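Local coordinates for protein oxidoreductase, 2OG-Fe(II) oxygenase family (PDB 6N1F) that probably acts as an oxidoreductase of the iron-dependent 2OG-Fe(II) oxygenase family and binds an iron ion, at residues A[112-117]-A[136-141]; A[124-129]-A[222-227]. One frame throughout, in Å; residues are numbered along the deposited sequence.

Contact 1: A[112-117]-A[136-141]; sequences TILNLL and YFIRRC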
loop_
_atom_site.group_PDB
_atom_site.type_symbol
_atom_site.label_atom_id
_atom_site.label_comp_id
_atom_site.label_asym_id
_atom_site.label_seq_id
_atom_site.Cartn_x
_atom_site.Cartn_y
_atom_site.Cartn_z
ATOM N N THR A 112 -11.049 -3.665 -13.334
ATOM C CA THR A 112 -12.120 -2.982 -12.626
ATOM C C THR A 112 -11.614 -2.400 -11.316
ATOM O O THR A 112 -11.904 -1.244 -10.989
ATOM C CB THR A 112 -13.273 -3.952 -12.382
ATOM O OG1 THR A 112 -13.562 -4.646 -13.598
ATOM C CG2 THR A 112 -14.521 -3.209 -11.911
ATOM N N ILE A 113 -10.837 -3.180 -10.560
ATOM C CA ILE A 113 -10.258 -2.669 -9.322
ATOM C C ILE A 113 -9.349 -1.491 -9.624
ATOM O O ILE A 113 -9.462 -0.414 -9.022
ATOM C CB ILE A 113 -9.488 -3.784 -8.591
ATOM C CG1 ILE A 113 -10.423 -4.937 -8.233
ATOM C CG2 ILE A 113 -8.763 -3.218 -7.378
ATOM C CD1 ILE A 113 -9.744 -6.029 -7.435
ATOM N N LEU A 114 -8.436 -1.689 -10.577
ATOM C CA LEU A 114 -7.502 -0.647 -10.976
ATOM C C LEU A 114 -8.218 0.621 -11.432
ATOM O O LEU A 114 -7.724 1.726 -11.181
ATOM C CB LEU A 114 -6.609 -1.194 -12.081
ATOM C CG LEU A 114 -5.295 -0.491 -12.373
ATOM C CD1 LEU A 114 -4.666 0.009 -11.106
ATOM C CD2 LEU A 114 -4.369 -1.479 -13.051
ATOM N N ASN A 115 -9.373 0.481 -12.103
ATOM C CA ASN A 115 -10.129 1.647 -12.564
ATOM C C ASN A 115 -10.513 2.545 -11.400
ATOM O O ASN A 115 -10.468 3.776 -11.514
ATOM C CB ASN A 115 -11.401 1.220 -13.315
ATOM C CG ASN A 115 -11.139 0.768 -14.752
ATOM O OD1 ASN A 115 -10.152 1.153 -15.381
ATOM N ND2 ASN A 115 -12.046 -0.049 -15.279
ATOM N N LEU A 116 -10.923 1.948 -10.282
ATOM C CA LEU A 116 -11.228 2.725 -9.089
ATOM C C LEU A 116 -9.980 3.406 -8.552
ATOM O O LEU A 116 -10.008 4.589 -8.189
ATOM C CB LEU A 116 -11.835 1.818 -8.019
ATOM C CG LEU A 116 -13.352 1.774 -7.982
ATOM C CD1 LEU A 116 -13.826 0.524 -7.266
ATOM C CD2 LEU A 116 -13.859 3.006 -7.278
ATOM N N LEU A 117 -8.878 2.655 -8.463
ATOM C CA LEU A 117 -7.660 3.211 -7.890
ATOM C C LEU A 117 -7.170 4.398 -8.700
ATOM O O LEU A 117 -6.607 5.348 -8.141
ATOM C CB LEU A 117 -6.577 2.129 -7.811
ATOM C CG LEU A 117 -6.865 0.926 -6.918
ATOM C CD1 LEU A 117 -5.604 0.051 -6.802
ATOM C CD2 LEU A 117 -7.338 1.375 -5.539
ATOM N N TYR A 136 1.556 10.660 -12.138
ATOM C CA TYR A 136 1.994 9.436 -11.487
ATOM C C TYR A 136 1.264 8.241 -12.086
ATOM O O TYR A 136 0.131 8.357 -12.567
ATOM C CB TYR A 136 1.769 9.494 -9.978
ATOM C CG TYR A 136 2.873 10.194 -9.217
ATOM C CD1 TYR A 136 3.814 9.474 -8.497
ATOM C CD2 TYR A 136 2.977 11.577 -9.221
ATOM C CE1 TYR A 136 4.823 10.113 -7.796
ATOM C CE2 TYR A 136 3.981 12.219 -8.527
ATOM C CZ TYR A 136 4.902 11.495 -7.817
ATOM O OH TYR A 136 5.905 12.150 -7.123
ATOM N N PHE A 137 1.948 7.101 -12.083
ATOM C CA PHE A 137 1.446 5.853 -12.635
ATOM C C PHE A 137 1.424 4.796 -11.547
ATOM O O PHE A 137 2.346 4.719 -10.731
ATOM C CB PHE A 137 2.326 5.363 -13.789
ATOM C CG PHE A 137 2.559 6.396 -14.849
ATOM C CD1 PHE A 137 1.718 6.479 -15.940
ATOM C CD2 PHE A 137 3.615 7.285 -14.748
ATOM C CE1 PHE A 137 1.923 7.431 -16.925
ATOM C CE2 PHE A 137 3.825 8.241 -15.725
ATOM C CZ PHE A 137 2.975 8.312 -16.817
ATOM N N ILE A 138 0.382 3.972 -11.548
ATOM C CA ILE A 138 0.341 2.796 -10.681
ATOM C C ILE A 138 1.098 1.680 -11.403
ATOM O O ILE A 138 0.636 1.170 -12.423
ATOM C CB ILE A 138 -1.100 2.383 -10.356
ATOM C CG1 ILE A 138 -1.817 3.481 -9.562
ATOM C CG2 ILE A 138 -1.128 1.081 -9.576
ATOM C CD1 ILE A 138 -3.319 3.242 -9.371
ATOM N N ARG A 139 2.267 1.302 -10.877
ATOM C CA ARG A 139 3.111 0.323 -11.550
ATOM C C ARG A 139 2.904 -1.100 -11.059
ATOM O O ARG A 139 3.184 -2.047 -11.798
ATOM C CB ARG A 139 4.589 0.684 -11.374
ATOM C CG ARG A 139 5.088 1.811 -12.268
ATOM C CD ARG A 139 6.604 1.926 -12.187
ATOM N NE ARG A 139 7.295 0.825 -12.849
ATOM C CZ ARG A 139 7.740 0.874 -14.104
ATOM N NH1 ARG A 139 7.558 1.970 -14.833
ATOM N NH2 ARG A 139 8.368 -0.168 -14.632
ATOM N N ARG A 140 2.461 -1.281 -9.821
ATOM C CA ARG A 140 2.340 -2.605 -9.239
ATOM C C ARG A 140 1.187 -2.557 -8.259
ATOM O O ARG A 140 0.955 -1.529 -7.628
ATOM C CB ARG A 140 3.651 -3.035 -8.550
ATOM C CG ARG A 140 3.546 -4.299 -7.730
ATOM C CD ARG A 140 4.905 -4.798 -7.279
ATOM N NE ARG A 140 4.781 -5.976 -6.429
ATOM C CZ ARG A 140 5.777 -6.817 -6.163
ATOM N NH1 ARG A 140 6.975 -6.611 -6.693
ATOM N NH2 ARG A 140 5.573 -7.869 -5.376
ATOM N N CYS A 141 0.457 -3.665 -8.148
ATOM C CA CYS A 141 -0.752 -3.701 -7.338
ATOM C C CYS A 141 -1.121 -5.148 -7.049
ATOM O O CYS A 141 -1.183 -5.965 -7.972
ATOM C CB CYS A 141 -1.896 -2.986 -8.060
ATOM S SG CYS A 141 -3.464 -3.008 -7.168
#
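Ile138 is the first residue of strand 137-147 to meet helix 109-117, and its CD1 methyl rests against two leucines of that helix. CD1 lies 3.8 Å from Leu117 CB and 3.9 Å from Leu114 CD1. The extended second torsion of Ile138 (chi2 171°) carries this methyl forward, while CG2, the branch anti to the backbone N, reaches Leu114 CD1 at 4.0 Å. Both isoleucine branches thus bear on one leucine methyl, and the two side chains run alongside each other, pointing opposite ways. Leu114 does not aim its CB at the strand; a chi1 of -161° brings its CD1 round to the isoleucine. The next two residues, Arg139 and Arg140, both pair through the backbone with Phe225 of strand 218-227, two residues set opposite one, as in a beta bulge. This break in the alternation lets Cys141, three positions after Ile138, face the helix as well. Its sulfur meets Leu117 in one place, SG lying 3.8 Å from Leu117 CD1. Leu117 is therefore held from two points, at its CB by Ile138 and at a terminal methyl by Cys141. No hydrogen bond crosses the interface, which is entirely apolar. Met94 touches both Leu114 and Cys141, and helix 59-70 lies against other residues of 112-117. Away from the iron site, this is helix-on-sheet packing against the seven-stranded antiparallel sheet, consistent with the helix-backed major sheet of the double-stranded beta-helix fold.

Contact 2: A[124-129]-A[222-227]; sequences RFFGDM and LVYFYS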
loop_
_atom_site.group_PDB
_atom_site.type_symbol
_atom_site.label_atom_id
_atom_site.label_comp_id
_atom_site.label_asym_id
_atom_site.label_seq_id
_atom_site.Cartn_x
_atom_site.Cartn_y
_atom_site.Cartn_z
ATOM N N ARG A 124 -6.696 13.047 -8.406
ATOM C CA ARG A 124 -6.589 14.351 -7.762
ATOM C C ARG A 124 -6.159 14.207 -6.308
ATOM O O ARG A 124 -5.325 14.980 -5.824
ATOM C CB ARG A 124 -7.915 15.092 -7.837
ATOM C CG ARG A 124 -8.302 15.585 -9.213
ATOM C CD ARG A 124 -7.333 16.642 -9.704
ATOM N NE ARG A 124 -7.929 17.449 -10.764
ATOM C CZ ARG A 124 -7.285 18.396 -11.438
ATOM N NH1 ARG A 124 -6.010 18.656 -11.169
ATOM N NH2 ARG A 124 -7.917 19.074 -12.388
ATOM N N PHE A 125 -6.735 13.229 -5.600
ATOM C CA PHE A 125 -6.487 13.059 -4.169
ATOM C C PHE A 125 -5.020 12.758 -3.896
ATOM O O PHE A 125 -4.409 13.361 -3.013
ATOM C CB PHE A 125 -7.386 11.944 -3.629
ATOM C CG PHE A 125 -7.238 11.672 -2.149
ATOM C CD1 PHE A 125 -8.008 12.357 -1.224
ATOM C CD2 PHE A 125 -6.367 10.690 -1.691
ATOM C CE1 PHE A 125 -7.890 12.104 0.131
ATOM C CE2 PHE A 125 -6.251 10.417 -0.329
ATOM C CZ PHE A 125 -7.012 11.130 0.585
ATOM N N PHE A 126 -4.431 11.832 -4.649
ATOM C CA PHE A 126 -3.023 11.542 -4.415
ATOM C C PHE A 126 -2.103 12.556 -5.079
ATOM O O PHE A 126 -0.988 12.764 -4.591
ATOM C CB PHE A 126 -2.706 10.111 -4.848
ATOM C CG PHE A 126 -3.242 9.092 -3.873
ATOM C CD1 PHE A 126 -2.629 8.919 -2.641
ATOM C CD2 PHE A 126 -4.390 8.368 -4.156
ATOM C CE1 PHE A 126 -3.125 8.021 -1.722
ATOM C CE2 PHE A 126 -4.889 7.465 -3.246
ATOM C CZ PHE A 126 -4.254 7.292 -2.027
ATOM N N GLY A 127 -2.565 13.234 -6.128
ATOM C CA GLY A 127 -1.793 14.341 -6.672
ATOM C C GLY A 127 -1.561 15.443 -5.654
ATOM O O GLY A 127 -0.450 15.953 -5.513
ATOM N N ASP A 128 -2.615 15.833 -4.936
ATOM C CA ASP A 128 -2.437 16.788 -3.850
ATOM C C ASP A 128 -1.580 16.199 -2.734
ATOM O O ASP A 128 -0.756 16.899 -2.133
ATOM C CB ASP A 128 -3.796 17.207 -3.302
ATOM C CG ASP A 128 -4.613 17.978 -4.321
ATOM O OD1 ASP A 128 -4.120 18.153 -5.456
ATOM O OD2 ASP A 128 -5.735 18.404 -3.984
HETATM N N MSE A 129 -1.761 14.916 -2.456
HETATM C CA MSE A 129 -1.117 14.236 -1.341
HETATM C C MSE A 129 0.383 14.247 -1.554
HETATM O O MSE A 129 1.150 14.494 -0.631
HETATM C CB MSE A 129 -1.661 12.805 -1.212
HETATM C CG MSE A 129 -0.845 11.858 -0.369
HETATM SE SE MSE A 129 -1.429 11.841 1.482
HETATM C CE MSE A 129 -3.326 11.441 1.270
ATOM N N LEU A 222 -4.736 -4.296 0.294
ATOM C CA LEU A 222 -4.446 -3.950 -1.096
ATOM C C LEU A 222 -3.241 -3.014 -1.123
ATOM O O LEU A 222 -3.284 -1.923 -0.540
ATOM C CB LEU A 222 -5.664 -3.285 -1.749
ATOM C CG LEU A 222 -5.713 -3.219 -3.269
ATOM C CD1 LEU A 222 -7.094 -2.761 -3.683
ATOM C CD2 LEU A 222 -4.688 -2.288 -3.840
ATOM N N VAL A 223 -2.192 -3.412 -1.839
ATOM C CA VAL A 223 -0.929 -2.688 -1.858
ATOM C C VAL A 223 -0.649 -2.257 -3.293
ATOM O O VAL A 223 -0.760 -3.067 -4.217
ATOM C CB VAL A 223 0.218 -3.559 -1.309
ATOM C CG1 VAL A 223 1.538 -2.843 -1.450
ATOM C CG2 VAL A 223 -0.034 -3.916 0.142
ATOM N N TYR A 224 -0.291 -0.993 -3.488
ATOM C CA TYR A 224 0.131 -0.582 -4.823
ATOM C C TYR A 224 1.200 0.493 -4.739
ATOM O O TYR A 224 1.396 1.131 -3.703
ATOM C CB TYR A 224 -1.036 -0.111 -5.710
ATOM C CG TYR A 224 -1.986 0.967 -5.200
ATOM C CD1 TYR A 224 -2.008 2.235 -5.780
ATOM C CD2 TYR A 224 -2.918 0.693 -4.205
ATOM C CE1 TYR A 224 -2.908 3.216 -5.351
ATOM C CE2 TYR A 224 -3.820 1.669 -3.765
ATOM C CZ TYR A 224 -3.811 2.919 -4.337
ATOM O OH TYR A 224 -4.703 3.861 -3.882
ATOM N N PHE A 225 1.876 0.699 -5.871
ATOM C CA PHE A 225 3.099 1.482 -5.931
ATOM C C PHE A 225 3.006 2.523 -7.037
ATOM O O PHE A 225 2.557 2.229 -8.147
ATOM C CB PHE A 225 4.302 0.556 -6.149
ATOM C CG PHE A 225 4.468 -0.475 -5.056
ATOM C CD1 PHE A 225 5.286 -0.225 -3.971
ATOM C CD2 PHE A 225 3.776 -1.673 -5.106
ATOM C CE1 PHE A 225 5.431 -1.157 -2.965
ATOM C CE2 PHE A 225 3.912 -2.608 -4.107
ATOM C CZ PHE A 225 4.743 -2.352 -3.035
ATOM N N TYR A 226 3.432 3.740 -6.717
ATOM C CA TYR A 226 3.350 4.890 -7.603
ATOM C C TYR A 226 4.747 5.304 -8.054
ATOM O O TYR A 226 5.677 5.380 -7.241
ATOM C CB TYR A 226 2.685 6.081 -6.898
ATOM C CG TYR A 226 1.179 6.175 -6.950
ATOM C CD1 TYR A 226 0.521 6.461 -8.137
ATOM C CD2 TYR A 226 0.412 6.033 -5.800
ATOM C CE1 TYR A 226 -0.859 6.588 -8.191
ATOM C CE2 TYR A 226 -0.980 6.152 -5.847
ATOM C CZ TYR A 226 -1.602 6.429 -7.045
ATOM O OH TYR A 226 -2.970 6.546 -7.117
ATOM N N SER A 227 4.884 5.577 -9.346
ATOM C CA SER A 227 6.107 6.102 -9.933
ATOM C C SER A 227 5.730 7.137 -10.986
ATOM O O SER A 227 4.661 7.052 -11.591
ATOM C CB SER A 227 6.949 4.986 -10.568
ATOM O OG SER A 227 8.109 5.493 -11.220
#
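Phe126 of helix 120-130 sends its ring to Tyr224 and Tyr226, two residues apart on strand 218-227. From CB, which points to the strand, a chi1 of -74° sets CG anti to the carbonyl carbon. CG already meets Tyr226, approaching its ring obliquely, with Tyr226 CE2 4.2 Å away and Tyr226 OH slightly nearer. One atom further, Phe126 CD2 is 3.8 Å from Tyr226 OH. At the far end of the ring the partner changes: Phe126 CE2 is 3.7 Å from Tyr224 OH, and Phe126 CZ 3.9 Å from the same oxygen. Tyr224 OH approaches the ring obliquely, its side chain coming from the opposite direction, whereas the side chain of Tyr226 crosses that of Phe126 at about a right angle. Tyr226 CE2 stands over one face of Phe126, displaced toward the rim; the two planes are inclined at 43° with centroids 5.7 Å apart, an oblique aromatic pair. The opposite face is covered within the helix by Phe125 CD2, which sits over the ring centre. The two tyrosines also meet each other, Tyr226 OH lying in the plane of the Tyr224 ring at its edge. Around them, Val168 of the neighbouring strand 166-171 touches all three side chains, and Phe130 meets Tyr226 edge-to-face. The contact is buried and no hydrogen bond spans it; across it each hydroxyl oxygen meets aromatic carbons of Phe126. Phe225, between the tyrosines, touches the iron ligand Asp157, while the side chain of Tyr224 is about 11 Å from the bound iron. An aromatic cluster thus joins a helix to the major sheet, on a strand whose alternate residue borders the iron site, as in the double-stranded beta-helix core of 2OG-Fe(II) oxygenases.

Overall arrangement
Both contacts lay a helix on the same antiparallel sheet, and their strands, 137-147 and 218-227, are neighbours in it, joined by backbone bonds such as Phe137 N to Ser227 O. The helices, 109-117 and 120-130, follow each other in the chain, and the centres of the two contacts lie about 9 Å apart. Ile138 touches Tyr226, so the two patches of packing are continuous. Contact 2 is fully buried and aromatic, with two tyrosine hydroxyls against phenylalanine carbons; contact 1 is partly buried and made of branched aliphatic groups and a thiol. Contact 2 also lies nearer the centre of the chain, about 9 Å against about 11 Å, centre to centre, and neither includes an iron ligand.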